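Local coordinates for Alr1585 protein (Nostoc sp., PDB 5C2I) that is a haem-binding dye-decolorizing (DyP-type) peroxidase that probably uses hydrogen peroxide to oxidise dyes and related substrates, at residues K8-D13 / D229-L234; E53-V58 / Y103-I108; Q60-F65 / S462-L467; N221-D226 / T311-Y316. The protein carries 1 engineered substitution. One frame throughout, in Å; residues are numbered along the deposited sequence.

Overall arrangement
Following the chain from its N terminus, residues 8-13 open a long loop that contact 1 closes at residues 229-234. Contact 2 is nested inside it, joining the start of helix 55-68 to the end of helix 100-105. Contact 3 begins further along the same helix and reaches the C-terminal residues 462-467, so it crosses both earlier contacts; it touches contact 2 in space through Leu106 and Ile62. Contact 4 (221-226 with 311-316) is nested inside contact 3 but crosses contact 1, which it meets where Phe225 packs on Pro230. Contact 2 joins two helices within the N-terminal ferredoxin-like domain and contact 3 ties that domain to the C terminus, whereas contacts 1 and 4 join loops nearer the haem.

Contact 1. Residues K8-D13 / D229-L234; sequences KNLPED and DPKAPL
Leu10 lies over the peptide carbonyl of Ala232, with CB, CG and both methyls all within 3.8 Å of Ala232 O; the nearest, Leu10 CD2, is 3.5 Å away. This oxygen is buried by the contact and has no hydrogen-bond partner in the model, so the leucine lays hydrocarbon against a polar atom it cannot satisfy. With CG anti to the backbone N (chi1 -163°), Leu10 carries CD2 onward to Lys231 CB at 3.9 Å, while CD1 faces Leu234.

Lys231 runs past Leu10 with its aliphatic chain and then bends toward the Glu12 carbonyl, where its CE comes to 3.4 Å from Glu12 O. The bend depends on chi3 (-70°) and on chi4, which at -28° sits away from a staggered position. The distortion brings NZ back over its own segment, where NZ forms a salt bridge of 2.7 Å with Asp229 OD1.

Asp229 OD1 also accepts from Lys231 N at 3.0 Å, and this bond two residues on defines an Asx turn. The two donors reach the oxygen from opposite faces of the carboxylate plane, so the same lysine grips OD1 with both its ends. No regular helix or strand pairs here: the residues following helix 4-8 lie against a loop between helix 212-221 and strand 239-240, with Lys231 and Glu12 also touching helix 212-221 at Val215 and Arg219 respectively.

At the other end Pro233 sets its ring carbon CB 3.3 Å from Lys8 O, close to the point where helix 4-8 ends and the chain becomes extended at Asn9.

Contact 2. Residues E53-V58 / Y103-I108; sequences EQVEVV and YEYLEI
Tyr105 reaches across to the first turn of helix 55-68, and its atoms can be followed outward. CG stands anti to the backbone N (chi1 175°), sending the ring away from its own helix. Past CB, the ring edge at CD1 has Leu106 CD2 beside it, in the ring plane. CE1 lies 3.9 Å from Val58 CG2, which comes in obliquely, and CZ lies 4.0 Å from Val55 CG2, a methyl set over one face. The tip, OH, arrives 3.2 Å from Gln54 C at the N-cap position, and it is hydrogen-bonded to Lys51 O, just before this segment. A phenylalanine here would probably leave Lys51 O without the hydroxyl that ties the ring to the chain ahead of the helix.

Beside the ring, Val58 CG1 meets Leu106 CD2 at 3.9 Å. Glu107 has positive phi and closes helix 100-105 in a Schellman motif, and its carboxylate passes Val55 CG2. The cluster belongs to the N-terminal ferredoxin-like domain: the Tyr105 ring meets Phe50 of strand 42-50, Leu106 rests on Leu98 of strand 93-98, and Val58 packs against Ile176 of helix 159-176.

Contact 3. Residues Q60-F65 / S462-L467; sequences QWIQSF and SFLKTL
A helix-to-helix contact joins helix 55-68, a helix of the N-terminal ferredoxin-like (alpha+beta) domain, to the short helix 461-465 near the chain's C terminus; Ile62 and Gln63 carry it from the first side. The backbones come close, with Gln63 CA only 4.5 Å from Lys465 CA. That proximity allows a CA-H...O contact, Gln63 CA lying 3.4 Å from Leu464 O.

The apolar half centres on Ile62 CG2. Anti to the backbone N, this methyl lies 3.8 Å from Leu464 CD2 and 3.7 Å from Leu467 CD2, so two leucines straddling the helix end share it; Ile62 CD1 also reaches Leu467 CD2, at 3.9 Å. Ile62 and Leu464 both touch Phe96 of strand 93-98, which places this patch against the sheet.

The polar half is Gln63, extended to its tip and lying alongside the final helical carbonyl. The chain ends three residues after Lys465, so the amide four residues on that an alpha-helix would use does not exist; Gln63 supplies a donor. Its NE2 meets Lys465 O at 2.9 Å with an N-H...O angle of 158°, the acceptor lying nearly in the amide plane and NE2 tilted 31° from the plane of the Lys465 carbonyl.

Contact 4. Residues N221-D226 / T311-Y316; sequences NNCDFD and TNNFNY
A chi1 of -173° swings the Asn313 amide away from its own backbone nitrogen, and Asp226 CG is held between its own N and carbonyl carbon (chi1 67°), so that amide and carboxylate meet. Asn313 ND2 donates to Asp226 OD1 on the syn side but tilted well out of the carboxylate plane, 2.8 Å away and almost straight at 176°. On the way, the amide nitrogen passes 3.4 Å from Cys223 CB, and its other arm, OD1, accepts from Lys227 N. Both ends of the amide are thus engaged, which fixes its rotation; replacing this asparagine with alanine is likely to leave Asp226 OD1 and Lys227 N each without this partner and set the Asp226 carboxylate free to turn.

Asn222 makes the second direct bond across the contact, its OD1 accepting from Asn312 N at 2.7 Å while ND2 binds Glu218 O. Thr311 OG1 accepts from Asn313 N at 3.2 Å, making an ST turn, and a water bridges that hydroxyl to Asn221 O.

Residues 223 to 225 all have positive phi, curling the loop so that Asn222 reaches Asn312 N and Asp226 reaches the Asn313 amide. The curl also presents Cys223, disulfide-bonded to Cys223 of the second subunit, so the contact lies at the subunit interface. In the fold, the loop leaving helix 212-221 toward strand 239-240 is fastened to the loop running from helix 281-289 to helix 330-334, where the side chain of Asn312, about 5 Å from the haem, is hydrogen-bonded to Arg337.

Contact 1. Residues K8-D13 / D229-L234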
loop_
_atom_site.group_PDB
_atom_site.type_symbol
_atom_site.label_atom_id
_atom_site.label_comp_id
_atom_site.label_asym_id
_atom_site.label_seq_id
_atom_site.Cartn_x
_atom_site.Cartn_y
_atom_site.Cartn_z
ATOM N N LYS A 8 32.729 -1.189 34.085
ATOM C CA LYS A 8 33.749 -1.548 33.105
ATOM C C LYS A 8 33.487 -2.864 32.405
ATOM O O LYS A 8 34.181 -3.178 31.453
ATOM C CB LYS A 8 35.131 -1.600 33.759
ATOM C CG LYS A 8 35.698 -0.227 34.032
ATOM C CD LYS A 8 37.087 -0.280 34.624
ATOM C CE LYS A 8 37.545 1.065 35.156
ATOM N NZ LYS A 8 38.187 1.893 34.109
ATOM N N ASN A 9 32.524 -3.647 32.885
ATOM C CA ASN A 9 32.271 -4.987 32.346
ATOM C C ASN A 9 30.796 -5.289 32.152
ATOM O O ASN A 9 30.070 -5.475 33.137
ATOM C CB ASN A 9 32.788 -6.065 33.309
ATOM C CG ASN A 9 34.273 -5.969 33.540
ATOM O OD1 ASN A 9 35.052 -6.377 32.699
ATOM N ND2 ASN A 9 34.670 -5.416 34.674
ATOM N N LEU A 10 30.362 -5.387 30.913
ATOM C CA LEU A 10 28.966 -5.701 30.620
ATOM C C LEU A 10 28.725 -7.175 30.942
ATOM O O LEU A 10 29.559 -8.010 30.629
ATOM C CB LEU A 10 28.668 -5.417 29.147
ATOM C CG LEU A 10 27.191 -5.312 28.757
ATOM C CD1 LEU A 10 26.597 -4.012 29.333
ATOM C CD2 LEU A 10 27.029 -5.384 27.256
ATOM N N PRO A 11 27.582 -7.502 31.547
ATOM C CA PRO A 11 27.262 -8.924 31.616
ATOM C C PRO A 11 27.230 -9.611 30.216
ATOM O O PRO A 11 26.999 -8.962 29.181
ATOM C CB PRO A 11 25.879 -8.957 32.256
ATOM C CG PRO A 11 25.672 -7.622 32.871
ATOM C CD PRO A 11 26.498 -6.653 32.072
ATOM N N GLU A 12 27.469 -10.919 30.210
ATOM C CA GLU A 12 27.593 -11.674 28.973
ATOM C C GLU A 12 26.409 -11.498 28.023
ATOM O O GLU A 12 26.570 -11.498 26.818
ATOM C CB GLU A 12 27.756 -13.163 29.320
ATOM C CG GLU A 12 27.946 -14.084 28.132
ATOM C CD GLU A 12 29.197 -13.761 27.331
ATOM O OE1 GLU A 12 30.125 -13.071 27.840
ATOM O OE2 GLU A 12 29.267 -14.249 26.188
ATOM N N ASP A 13 25.202 -11.401 28.570
ATOM C CA ASP A 13 23.996 -11.232 27.743
ATOM C C ASP A 13 23.470 -9.821 27.754
ATOM O O ASP A 13 22.343 -9.570 27.287
ATOM C CB ASP A 13 22.873 -12.193 28.186
ATOM C CG ASP A 13 23.213 -13.606 27.903
ATOM O OD1 ASP A 13 24.042 -13.871 27.033
ATOM O OD2 ASP A 13 22.678 -14.468 28.600
ATOM N N ASP A 229 32.824 -8.780 18.403
ATOM C CA ASP A 229 31.984 -8.610 19.595
ATOM C C ASP A 229 31.438 -7.180 19.670
ATOM O O ASP A 229 32.176 -6.258 19.988
ATOM C CB ASP A 229 32.819 -8.933 20.840
ATOM C CG ASP A 229 32.026 -8.838 22.138
ATOM O OD1 ASP A 229 30.811 -8.505 22.102
ATOM O OD2 ASP A 229 32.637 -9.130 23.191
ATOM N N PRO A 230 30.120 -6.975 19.419
ATOM C CA PRO A 230 29.553 -5.642 19.459
ATOM C C PRO A 230 29.181 -5.105 20.857
ATOM O O PRO A 230 28.833 -3.946 21.003
ATOM C CB PRO A 230 28.259 -5.814 18.676
ATOM C CG PRO A 230 27.813 -7.171 19.084
ATOM C CD PRO A 230 29.094 -7.997 19.099
ATOM N N LYS A 231 29.276 -5.929 21.879
ATOM C CA LYS A 231 29.022 -5.468 23.220
ATOM C C LYS A 231 30.009 -4.395 23.633
ATOM O O LYS A 231 31.137 -4.340 23.150
ATOM C CB LYS A 231 29.127 -6.630 24.222
ATOM C CG LYS A 231 28.010 -7.645 24.040
ATOM C CD LYS A 231 27.976 -8.742 25.099
ATOM C CE LYS A 231 29.009 -9.818 25.201
ATOM N NZ LYS A 231 29.666 -10.168 23.947
ATOM N N ALA A 232 29.574 -3.525 24.517
ATOM C CA ALA A 232 30.440 -2.474 25.069
ATOM C C ALA A 232 30.133 -2.284 26.553
ATOM O O ALA A 232 28.999 -2.539 26.992
ATOM C CB ALA A 232 30.225 -1.171 24.334
ATOM N N PRO A 233 31.146 -1.861 27.343
ATOM C CA PRO A 233 30.904 -1.646 28.772
ATOM C C PRO A 233 30.094 -0.389 28.970
ATOM O O PRO A 233 30.168 0.540 28.156
ATOM C CB PRO A 233 32.310 -1.494 29.341
ATOM C CG PRO A 233 33.119 -0.976 28.220
ATOM C CD PRO A 233 32.520 -1.552 26.959
ATOM N N LEU A 234 29.375 -0.318 30.072
ATOM C CA LEU A 234 28.589 0.858 30.382
ATOM C C LEU A 234 29.403 2.141 30.462
ATOM O O LEU A 234 28.892 3.177 30.101
ATOM C CB LEU A 234 27.752 0.678 31.653
ATOM C CG LEU A 234 26.564 -0.290 31.536
ATOM C CD1 LEU A 234 25.936 -0.418 32.921
ATOM C CD2 LEU A 234 25.542 0.191 30.546
#

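Contact 2. Residues E53-V58 / Y103-I108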
loop_
_atom_site.group_PDB
_atom_site.type_symbol
_atom_site.label_atom_id
_atom_site.label_comp_id
_atom_site.label_asym_id
_atom_site.label_seq_id
_atom_site.Cartn_x
_atom_site.Cartn_y
_atom_site.Cartn_z
ATOM N N GLU A 53 16.643 36.340 32.834
ATOM C CA GLU A 53 16.097 36.695 34.139
ATOM C C GLU A 53 14.866 35.885 34.505
ATOM O O GLU A 53 14.095 36.316 35.331
ATOM C CB GLU A 53 15.728 38.190 34.200
ATOM C CG GLU A 53 16.747 39.112 33.547
ATOM C CD GLU A 53 17.927 39.396 34.439
ATOM O OE1 GLU A 53 17.683 39.914 35.572
ATOM O OE2 GLU A 53 19.085 39.160 33.987
ATOM N N GLN A 54 14.720 34.688 33.955
ATOM C CA GLN A 54 13.572 33.832 34.288
ATOM C C GLN A 54 13.982 32.476 34.825
ATOM O O GLN A 54 13.286 31.481 34.628
ATOM C CB GLN A 54 12.697 33.673 33.055
ATOM C CG GLN A 54 12.330 35.019 32.462
ATOM C CD GLN A 54 10.876 35.119 32.148
ATOM O OE1 GLN A 54 10.036 35.016 33.033
ATOM N NE2 GLN A 54 10.566 35.336 30.885
ATOM N N VAL A 55 15.074 32.455 35.575
ATOM C CA VAL A 55 15.683 31.194 35.982
ATOM C C VAL A 55 14.702 30.348 36.784
ATOM O O VAL A 55 14.531 29.159 36.514
ATOM C CB VAL A 55 16.973 31.401 36.794
ATOM C CG1 VAL A 55 17.533 30.044 37.215
ATOM C CG2 VAL A 55 17.992 32.181 35.962
ATOM N N GLU A 56 14.038 30.953 37.761
ATOM C CA GLU A 56 13.177 30.159 38.648
ATOM C C GLU A 56 11.997 29.537 37.881
ATOM O O GLU A 56 11.722 28.341 38.037
ATOM C CB GLU A 56 12.687 31.007 39.838
ATOM C CG GLU A 56 11.613 30.391 40.744
ATOM C CD GLU A 56 12.041 29.196 41.605
ATOM O OE1 GLU A 56 13.223 29.160 42.067
ATOM O OE2 GLU A 56 11.179 28.266 41.847
ATOM N N VAL A 57 11.322 30.299 37.029
ATOM C CA VAL A 57 10.199 29.705 36.266
ATOM C C VAL A 57 10.675 28.726 35.199
ATOM O O VAL A 57 9.973 27.740 34.860
ATOM C CB VAL A 57 9.237 30.763 35.673
ATOM C CG1 VAL A 57 8.565 31.537 36.790
ATOM C CG2 VAL A 57 9.938 31.705 34.717
ATOM N N VAL A 58 11.885 28.925 34.681
ATOM C CA VAL A 58 12.484 27.924 33.802
ATOM C C VAL A 58 12.706 26.623 34.537
ATOM O O VAL A 58 12.370 25.535 34.032
ATOM C CB VAL A 58 13.812 28.412 33.177
ATOM C CG1 VAL A 58 14.604 27.263 32.554
ATOM C CG2 VAL A 58 13.523 29.484 32.139
ATOM N N TYR A 103 23.541 24.986 31.511
ATOM C CA TYR A 103 23.924 24.854 32.918
ATOM C C TYR A 103 24.263 26.195 33.529
ATOM O O TYR A 103 23.855 26.490 34.655
ATOM C CB TYR A 103 25.107 23.888 33.080
ATOM C CG TYR A 103 24.698 22.412 33.224
ATOM C CD1 TYR A 103 24.409 21.867 34.484
ATOM C CD2 TYR A 103 24.641 21.568 32.115
ATOM C CE1 TYR A 103 24.076 20.510 34.619
ATOM C CE2 TYR A 103 24.272 20.229 32.235
ATOM C CZ TYR A 103 23.992 19.713 33.498
ATOM O OH TYR A 103 23.613 18.391 33.600
ATOM N N GLU A 104 24.964 27.032 32.780
ATOM C CA GLU A 104 25.308 28.369 33.282
ATOM C C GLU A 104 24.057 29.213 33.484
ATOM O O GLU A 104 23.947 29.901 34.495
ATOM C CB GLU A 104 26.309 29.055 32.371
ATOM C CG GLU A 104 27.679 28.421 32.419
ATOM C CD GLU A 104 28.637 29.184 31.500
ATOM O OE1 GLU A 104 28.405 29.311 30.292
ATOM O OE2 GLU A 104 29.620 29.713 31.980
ATOM N N TYR A 105 23.146 29.173 32.507
ATOM C CA TYR A 105 21.866 29.880 32.616
ATOM C C TYR A 105 21.126 29.466 33.905
ATOM O O TYR A 105 20.578 30.315 34.599
ATOM C CB TYR A 105 20.965 29.606 31.394
ATOM C CG TYR A 105 19.619 30.232 31.599
ATOM C CD1 TYR A 105 18.624 29.549 32.278
ATOM C CD2 TYR A 105 19.362 31.520 31.173
ATOM C CE1 TYR A 105 17.396 30.154 32.527
ATOM C CE2 TYR A 105 18.141 32.127 31.395
ATOM C CZ TYR A 105 17.158 31.437 32.076
ATOM O OH TYR A 105 15.928 32.056 32.324
ATOM N N LEU A 106 21.174 28.183 34.215
ATOM C CA LEU A 106 20.539 27.622 35.383
ATOM C C LEU A 106 21.281 27.873 36.698
ATOM O O LEU A 106 20.856 27.411 37.739
ATOM C CB LEU A 106 20.301 26.112 35.166
ATOM C CG LEU A 106 19.291 25.805 34.067
ATOM C CD1 LEU A 106 19.312 24.305 33.771
ATOM C CD2 LEU A 106 17.891 26.286 34.413
ATOM N N GLU A 107 22.357 28.660 36.658
ATOM C CA GLU A 107 23.106 29.051 37.865
ATOM C C GLU A 107 23.614 27.840 38.647
ATOM O O GLU A 107 23.679 27.838 39.886
ATOM C CB GLU A 107 22.295 30.003 38.753
ATOM C CG GLU A 107 21.793 31.215 37.998
ATOM C CD GLU A 107 20.908 32.147 38.809
ATOM O OE1 GLU A 107 20.369 31.747 39.859
ATOM O OE2 GLU A 107 20.778 33.288 38.371
ATOM N N ILE A 108 24.072 26.847 37.895
ATOM C CA ILE A 108 24.794 25.706 38.457
ATOM C C ILE A 108 26.293 26.066 38.521
ATOM O O ILE A 108 26.897 26.452 37.504
ATOM C CB ILE A 108 24.591 24.455 37.579
ATOM C CG1 ILE A 108 23.093 24.110 37.445
ATOM C CG2 ILE A 108 25.394 23.282 38.118
ATOM C CD1 ILE A 108 22.359 23.843 38.736
#

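Contact 3. Residues Q60-F65 / S462-L467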
loop_
_atom_site.group_PDB
_atom_site.type_symbol
_atom_site.label_atom_id
_atom_site.label_comp_id
_atom_site.label_asym_id
_atom_site.label_seq_id
_atom_site.Cartn_x
_atom_site.Cartn_y
_atom_site.Cartn_z
ATOM N N GLN A 60 11.095 25.551 37.135
ATOM C CA GLN A 60 9.788 24.949 37.351
ATOM C C GLN A 60 9.291 24.228 36.093
ATOM O O GLN A 60 8.704 23.134 36.180
ATOM C CB GLN A 60 8.766 25.989 37.805
ATOM C CG GLN A 60 9.049 26.608 39.181
ATOM C CD GLN A 60 8.264 27.897 39.435
ATOM O OE1 GLN A 60 7.341 28.246 38.711
ATOM N NE2 GLN A 60 8.644 28.607 40.488
ATOM N N TRP A 61 9.487 24.846 34.938
ATOM C CA TRP A 61 9.084 24.221 33.670
ATOM C C TRP A 61 9.850 22.909 33.418
ATOM O O TRP A 61 9.258 21.870 33.074
ATOM C CB TRP A 61 9.241 25.170 32.470
ATOM C CG TRP A 61 8.749 24.478 31.274
ATOM C CD1 TRP A 61 7.442 24.409 30.857
ATOM C CD2 TRP A 61 9.494 23.628 30.424
ATOM N NE1 TRP A 61 7.348 23.585 29.774
ATOM C CE2 TRP A 61 8.588 23.072 29.495
ATOM C CE3 TRP A 61 10.844 23.275 30.352
ATOM C CZ2 TRP A 61 8.991 22.169 28.498
ATOM C CZ3 TRP A 61 11.251 22.374 29.349
ATOM C CH2 TRP A 61 10.316 21.831 28.443
ATOM N N ILE A 62 11.170 22.946 33.566
ATOM C CA ILE A 62 11.984 21.744 33.363
ATOM C C ILE A 62 11.525 20.632 34.307
ATOM O O ILE A 62 11.401 19.470 33.909
ATOM C CB ILE A 62 13.484 22.058 33.579
ATOM C CG1 ILE A 62 13.986 22.981 32.459
ATOM C CG2 ILE A 62 14.317 20.773 33.582
ATOM C CD1 ILE A 62 15.367 23.543 32.720
ATOM N N GLN A 63 11.312 20.997 35.569
ATOM C CA GLN A 63 10.820 20.057 36.565
ATOM C C GLN A 63 9.516 19.400 36.093
ATOM O O GLN A 63 9.362 18.166 36.189
ATOM C CB GLN A 63 10.649 20.768 37.898
ATOM C CG GLN A 63 10.094 19.893 39.006
ATOM C CD GLN A 63 9.782 20.664 40.297
ATOM O OE1 GLN A 63 9.096 21.718 40.292
ATOM N NE2 GLN A 63 10.238 20.152 41.392
ATOM N N SER A 64 8.575 20.212 35.609
ATOM C CA SER A 64 7.264 19.680 35.192
ATOM C C SER A 64 7.449 18.776 33.988
ATOM O O SER A 64 6.813 17.737 33.901
ATOM C CB SER A 64 6.237 20.774 34.869
ATOM O OG SER A 64 6.603 21.380 33.607
ATOM N N PHE A 65 8.339 19.162 33.072
ATOM C CA PHE A 65 8.623 18.318 31.908
ATOM C C PHE A 65 9.246 16.982 32.282
ATOM O O PHE A 65 8.855 15.936 31.749
ATOM C CB PHE A 65 9.533 19.049 30.919
ATOM C CG PHE A 65 9.701 18.317 29.623
ATOM C CD1 PHE A 65 8.692 18.341 28.671
ATOM C CD2 PHE A 65 10.844 17.644 29.346
ATOM C CE1 PHE A 65 8.827 17.647 27.461
ATOM C CE2 PHE A 65 11.010 16.992 28.121
ATOM C CZ PHE A 65 9.973 16.965 27.190
ATOM N N SER A 462 16.286 12.444 38.135
ATOM C CA SER A 462 16.162 13.023 39.485
ATOM C C SER A 462 16.720 14.434 39.537
ATOM O O SER A 462 16.118 15.320 40.169
ATOM C CB SER A 462 16.812 12.125 40.567
ATOM O OG SER A 462 18.209 11.927 40.323
ATOM N N PHE A 463 17.830 14.687 38.864
ATOM C CA PHE A 463 18.356 16.038 38.788
ATOM C C PHE A 463 17.304 16.999 38.238
ATOM O O PHE A 463 17.041 18.079 38.836
ATOM C CB PHE A 463 19.608 16.111 37.952
ATOM C CG PHE A 463 20.009 17.496 37.559
ATOM C CD1 PHE A 463 20.602 18.360 38.474
ATOM C CD2 PHE A 463 19.877 17.937 36.259
ATOM C CE1 PHE A 463 21.005 19.637 38.129
ATOM C CE2 PHE A 463 20.298 19.235 35.881
ATOM C CZ PHE A 463 20.847 20.095 36.817
ATOM N N LEU A 464 16.683 16.611 37.136
ATOM C CA LEU A 464 15.715 17.453 36.479
ATOM C C LEU A 464 14.437 17.641 37.297
ATOM O O LEU A 464 13.850 18.736 37.313
ATOM C CB LEU A 464 15.415 16.897 35.082
ATOM C CG LEU A 464 16.606 16.813 34.116
ATOM C CD1 LEU A 464 16.256 16.046 32.877
ATOM C CD2 LEU A 464 17.081 18.225 33.776
ATOM N N LYS A 465 13.993 16.585 37.959
ATOM C CA LYS A 465 12.781 16.657 38.746
ATOM C C LYS A 465 12.886 17.514 40.013
ATOM O O LYS A 465 11.857 17.853 40.569
ATOM C CB LYS A 465 12.352 15.260 39.183
ATOM C CG LYS A 465 11.778 14.378 38.089
ATOM C CD LYS A 465 11.160 13.147 38.746
ATOM C CE LYS A 465 10.563 12.218 37.725
ATOM N NZ LYS A 465 9.885 11.091 38.430
ATOM N N THR A 466 14.101 17.794 40.486
ATOM C CA THR A 466 14.286 18.531 41.739
ATOM C C THR A 466 15.018 19.856 41.507
ATOM O O THR A 466 15.550 20.456 42.426
ATOM C CB THR A 466 15.057 17.680 42.768
ATOM O OG1 THR A 466 16.330 17.315 42.241
ATOM C CG2 THR A 466 14.288 16.420 43.112
ATOM N N LEU A 467 15.036 20.294 40.268
ATOM C CA LEU A 467 15.709 21.523 39.908
ATOM C C LEU A 467 15.032 22.773 40.530
ATOM O O LEU A 467 15.731 23.704 40.923
ATOM C CB LEU A 467 15.750 21.576 38.389
ATOM C CG LEU A 467 16.749 22.429 37.660
ATOM C CD1 LEU A 467 18.173 22.231 38.105
ATOM C CD2 LEU A 467 16.583 22.099 36.186
#

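Contact 4. Residues N221-D226 / T311-Y316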
loop_
_atom_site.group_PDB
_atom_site.type_symbol
_atom_site.label_atom_id
_atom_site.label_comp_id
_atom_site.label_asym_id
_atom_site.label_seq_id
_atom_site.Cartn_x
_atom_site.Cartn_y
_atom_site.Cartn_z
ATOM N N ASN A 221 21.858 -13.596 15.066
ATOM C CA ASN A 221 21.996 -13.203 13.638
ATOM C C ASN A 221 23.402 -12.941 13.160
ATOM O O ASN A 221 23.613 -12.677 12.001
ATOM C CB ASN A 221 21.090 -12.001 13.347
ATOM C CG ASN A 221 19.617 -12.389 13.427
ATOM O OD1 ASN A 221 19.177 -13.283 12.709
ATOM N ND2 ASN A 221 18.897 -11.809 14.350
ATOM N N ASN A 222 24.360 -13.041 14.069
ATOM C CA ASN A 222 25.758 -12.841 13.753
ATOM C C ASN A 222 26.663 -13.936 14.241
ATOM O O ASN A 222 27.796 -13.663 14.682
ATOM C CB ASN A 222 26.240 -11.463 14.211
ATOM C CG ASN A 222 25.657 -10.348 13.375
ATOM O OD1 ASN A 222 26.106 -10.144 12.254
ATOM N ND2 ASN A 222 24.636 -9.680 13.855
ATOM N N CYS A 223 26.202 -15.187 14.100
ATOM C CA CYS A 223 27.074 -16.338 14.204
ATOM C C CYS A 223 27.761 -16.396 15.573
ATOM O O CYS A 223 28.948 -16.720 15.657
ATOM C CB CYS A 223 28.139 -16.314 13.104
ATOM S SG CYS A 223 27.470 -15.960 11.436
ATOM N N ASP A 224 26.999 -16.099 16.623
ATOM C CA ASP A 224 27.528 -16.085 17.984
ATOM C C ASP A 224 28.704 -15.082 18.185
ATOM O O ASP A 224 29.566 -15.307 19.047
ATOM C CB ASP A 224 27.984 -17.473 18.363
ATOM C CG ASP A 224 28.059 -17.698 19.891
ATOM O OD1 ASP A 224 27.338 -17.065 20.686
ATOM O OD2 ASP A 224 28.890 -18.552 20.277
ATOM N N PHE A 225 28.729 -14.032 17.401
ATOM C CA PHE A 225 29.790 -12.958 17.469
ATOM C C PHE A 225 31.180 -13.524 17.214
ATOM O O PHE A 225 32.139 -13.050 17.793
ATOM C CB PHE A 225 29.805 -12.276 18.868
ATOM C CG PHE A 225 28.524 -11.591 19.253
ATOM C CD1 PHE A 225 27.702 -10.964 18.319
ATOM C CD2 PHE A 225 28.167 -11.513 20.608
ATOM C CE1 PHE A 225 26.527 -10.340 18.735
ATOM C CE2 PHE A 225 26.996 -10.893 21.014
ATOM C CZ PHE A 225 26.183 -10.279 20.072
ATOM N N ASP A 226 31.302 -14.568 16.406
ATOM C CA ASP A 226 32.610 -15.225 16.276
ATOM C C ASP A 226 33.680 -14.404 15.533
ATOM O O ASP A 226 34.856 -14.746 15.626
ATOM C CB ASP A 226 32.505 -16.665 15.787
ATOM C CG ASP A 226 32.009 -16.832 14.382
ATOM O OD1 ASP A 226 31.955 -15.914 13.585
ATOM O OD2 ASP A 226 31.692 -18.011 14.079
ATOM N N THR A 311 24.662 -8.691 7.566
ATOM C CA THR A 311 25.573 -9.210 8.560
ATOM C C THR A 311 26.455 -8.101 9.161
ATOM O O THR A 311 26.812 -7.148 8.470
ATOM C CB THR A 311 26.451 -10.347 7.981
ATOM O OG1 THR A 311 27.060 -11.049 9.069
ATOM C CG2 THR A 311 27.524 -9.835 7.039
ATOM N N ASN A 312 26.795 -8.267 10.442
ATOM C CA ASN A 312 27.838 -7.492 11.109
ATOM C C ASN A 312 28.981 -8.324 11.599
ATOM O O ASN A 312 29.873 -7.831 12.334
ATOM C CB ASN A 312 27.253 -6.654 12.252
ATOM C CG ASN A 312 28.120 -5.436 12.553
ATOM O OD1 ASN A 312 28.666 -4.813 11.642
ATOM N ND2 ASN A 312 28.282 -5.142 13.814
ATOM N N ASN A 313 28.977 -9.598 11.178
ATOM C CA ASN A 313 29.897 -10.524 11.737
ATOM C C ASN A 313 31.133 -10.594 10.865
ATOM O O ASN A 313 31.305 -11.517 10.090
ATOM C CB ASN A 313 29.299 -11.907 11.903
ATOM C CG ASN A 313 30.226 -12.825 12.651
ATOM O OD1 ASN A 313 30.742 -12.455 13.727
ATOM N ND2 ASN A 313 30.415 -14.048 12.141
ATOM N N PHE A 314 32.009 -9.613 11.018
ATOM C CA PHE A 314 33.221 -9.654 10.280
ATOM C C PHE A 314 34.254 -8.811 10.944
ATOM O O PHE A 314 33.954 -7.974 11.821
ATOM C CB PHE A 314 33.003 -9.164 8.842
ATOM C CG PHE A 314 32.594 -7.722 8.727
ATOM C CD1 PHE A 314 31.277 -7.346 8.833
ATOM C CD2 PHE A 314 33.552 -6.729 8.549
ATOM C CE1 PHE A 314 30.907 -6.009 8.765
ATOM C CE2 PHE A 314 33.188 -5.408 8.474
ATOM C CZ PHE A 314 31.850 -5.029 8.588
ATOM N N ASN A 315 35.479 -9.061 10.520
ATOM C CA ASN A 315 36.549 -8.166 10.873
ATOM C C ASN A 315 37.370 -8.058 9.587
ATOM O O ASN A 315 36.947 -8.530 8.524
ATOM C CB ASN A 315 37.313 -8.686 12.098
ATOM C CG ASN A 315 37.840 -10.093 11.905
ATOM O OD1 ASN A 315 38.452 -10.381 10.895
ATOM N ND2 ASN A 315 37.551 -10.991 12.833
ATOM N N TYR A 316 38.527 -7.441 9.661
ATOM C CA TYR A 316 39.292 -7.285 8.434
ATOM C C TYR A 316 40.534 -8.218 8.403
ATOM O O TYR A 316 41.466 -8.016 7.593
ATOM C CB TYR A 316 39.697 -5.831 8.314
ATOM C CG TYR A 316 38.500 -4.894 8.224
ATOM C CD1 TYR A 316 37.642 -4.952 7.140
ATOM C CD2 TYR A 316 38.245 -3.938 9.209
ATOM C CE1 TYR A 316 36.554 -4.093 7.044
ATOM C CE2 TYR A 316 37.137 -3.073 9.134
ATOM C CZ TYR A 316 36.292 -3.164 8.068
ATOM O OH TYR A 316 35.199 -2.312 7.989
HETATM O O HOH W 1 25.201 -12.807 9.776
#